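Local coordinates for protein EscN (Escherichia coli O127:H6, PDB 2OBL) that belongs to the ATP synthase alpha/beta family of P-loop NTPases and is a type III secretion system ATPase, represented here by its C-terminal domain, at residues G89-C92 against N93-A97. The protein carries 1 engineered substitution. Residues are numbered along the deposited sequence; the frame is centred on the assembly and turned at random.
Sequences GMIC and NGASA
Gly89 O accepts the backbone N-H of Asn93 at 3.0 Å (N-H...O angle 153°), a regular i to i+4 bond in the last turn of helix 84-94. This helix follows what is probably the P-loop (Walker A) and packs on the parallel strands of the nucleotide-binding fold; residues 89-94 form its C-terminal end, and 95-97 lead on to strand 99-105. One residue on, Gly94 N is shared weakly between Met90 O (2.8 Å) and Ile91 O (3.2 Å). Ile91 O also takes Ala95 N at 2.8 Å, with an N-H...O angle of 135°, so two amides converge on this carbonyl as the helix stops. Ala95 is the first residue to leave helical geometry, and an inverse gamma turn centred on Ser96 follows. CB of Ala95 lies beyond the oxygen end of the Ile91 carbonyl, a tight 3.0 Å from O. Ala95 CB also meets Ile91 CG2 at 4.2 Å, a small apolar contact; Ile91 itself packs on Leu163 and Met165 of strand 161-167. Cys92 packs against the same sheet, touching Ile100, Leu102 and Met165. The amide of Asn93 folds back alongside the helix, its CG beside its own backbone N (chi1 -67°); ND2 approaches Gly89 O at an angle too poor for a bond and instead donates to Leu118 O, while OD1 bonds Thr123 OG1, tying the helix end to the 118-123 region. Beyond the last helical bonds, a water bridges the exit by donating to both Cys92 O and Ala95 O, at 2.7 Å from each oxygen.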
ATOM      1  N   GLY A  89       9.094  -0.995  -1.248  1.00 10.98           N
ATOM      2  CA  GLY A  89      10.288  -0.159  -1.379  1.00 11.82           C
ATOM      3  C   GLY A  89      10.173   0.836  -2.525  1.00 12.85           C
ATOM      4  O   GLY A  89      10.510   2.013  -2.380  1.00 12.44           O
ATOM      5  N   MET A  90       9.711   0.363  -3.677  1.00 13.43           N
ATOM      6  CA  MET A  90       9.585   1.234  -4.850  1.00 16.29           C
ATOM      7  C   MET A  90       8.653   2.387  -4.546  1.00 13.75           C
ATOM      8  O   MET A  90       8.890   3.534  -4.940  1.00 11.81           O
ATOM      9  CB  MET A  90       9.025   0.448  -6.026  1.00 17.68           C
ATOM     10  CG  MET A  90      10.026  -0.481  -6.653  1.00 21.05           C
ATOM     11  SD  MET A  90       9.256  -1.393  -8.000  1.00 23.38           S
ATOM     12  CE  MET A  90       8.638  -0.062  -9.019  1.00 22.66           C
ATOM     13  N   ILE A  91       7.577   2.071  -3.837  1.00 12.92           N
ATOM     14  CA  ILE A  91       6.586   3.080  -3.487  1.00 13.07           C
ATOM     15  C   ILE A  91       7.169   4.130  -2.537  1.00 12.93           C
ATOM     16  O   ILE A  91       7.001   5.328  -2.757  1.00 13.75           O
ATOM     17  CB  ILE A  91       5.290   2.448  -2.887  1.00 12.42           C
ATOM     18  CG1 ILE A  91       4.538   1.644  -3.962  1.00 13.74           C
ATOM     19  CG2 ILE A  91       4.400   3.564  -2.356  1.00 13.36           C
ATOM     20  CD1 ILE A  91       3.419   0.733  -3.407  1.00 13.51           C
ATOM     21  N   CYS A  92       7.863   3.688  -1.485  1.00 13.39           N
ATOM     22  CA  CYS A  92       8.464   4.629  -0.546  1.00 13.46           C
ATOM     23  C   CYS A  92       9.450   5.554  -1.253  1.00 13.57           C
ATOM     24  O   CYS A  92       9.511   6.747  -0.961  1.00 14.35           O
ATOM     25  CB  CYS A  92       9.170   3.901   0.605  1.00 13.22           C
ATOM     26  SG  CYS A  92       8.073   3.082   1.784  1.00 15.14           S
ATOM     27  N   ASN A  93      10.202   5.009  -2.205  1.00 13.82           N
ATOM     28  CA  ASN A  93      11.237   5.788  -2.881  1.00 14.69           C
ATOM     29  C   ASN A  93      10.689   6.663  -4.000  1.00 16.48           C
ATOM     30  O   ASN A  93      11.302   7.667  -4.372  1.00 16.96           O
ATOM     31  CB  ASN A  93      12.311   4.855  -3.422  1.00 14.54           C
ATOM     32  CG  ASN A  93      13.093   4.170  -2.321  1.00 14.27           C
ATOM     33  OD1 ASN A  93      13.256   4.719  -1.236  1.00 15.72           O
ATOM     34  ND2 ASN A  93      13.589   2.972  -2.598  1.00 13.30           N
ATOM     35  N   GLY A  94       9.535   6.277  -4.539  1.00 16.41           N
ATOM     36  CA  GLY A  94       8.960   6.952  -5.684  1.00 17.99           C
ATOM     37  C   GLY A  94       7.780   7.849  -5.381  1.00 18.66           C
ATOM     38  O   GLY A  94       7.456   8.724  -6.180  1.00 19.42           O
ATOM     39  N   ALA A  95       7.137   7.650  -4.232  1.00 18.99           N
ATOM     40  CA  ALA A  95       5.864   8.331  -3.953  1.00 19.20           C
ATOM     41  C   ALA A  95       6.006   9.835  -3.738  1.00 19.58           C
ATOM     42  O   ALA A  95       7.017  10.318  -3.201  1.00 18.75           O
ATOM     43  CB  ALA A  95       5.141   7.691  -2.768  1.00 19.52           C
ATOM     44  N   SER A  96       4.982  10.576  -4.153  1.00 19.68           N
ATOM     45  CA  SER A  96       4.955  12.022  -3.921  1.00 20.40           C
ATOM     46  C   SER A  96       4.427  12.346  -2.526  1.00 20.62           C
ATOM     47  O   SER A  96       3.341  12.900  -2.369  1.00 22.24           O
ATOM     48  CB  SER A  96       4.130  12.730  -4.992  1.00 20.79           C
ATOM     49  OG  SER A  96       4.834  12.744  -6.224  1.00 22.38           O
ATOM     50  N   ALA A  97       5.206  11.991  -1.513  1.00 20.36           N
ATOM     51  CA  ALA A  97       4.830  12.229  -0.130  1.00 18.57           C
ATOM     52  C   ALA A  97       5.918  13.057   0.531  1.00 18.30           C
ATOM     53  O   ALA A  97       7.099  12.866   0.251  1.00 17.94           O
ATOM     54  CB  ALA A  97       4.665  10.907   0.608  1.00 18.82           C
TER
HETATM   55  O   HOH W   1       9.112   9.259  -1.911  1.00 37.80           O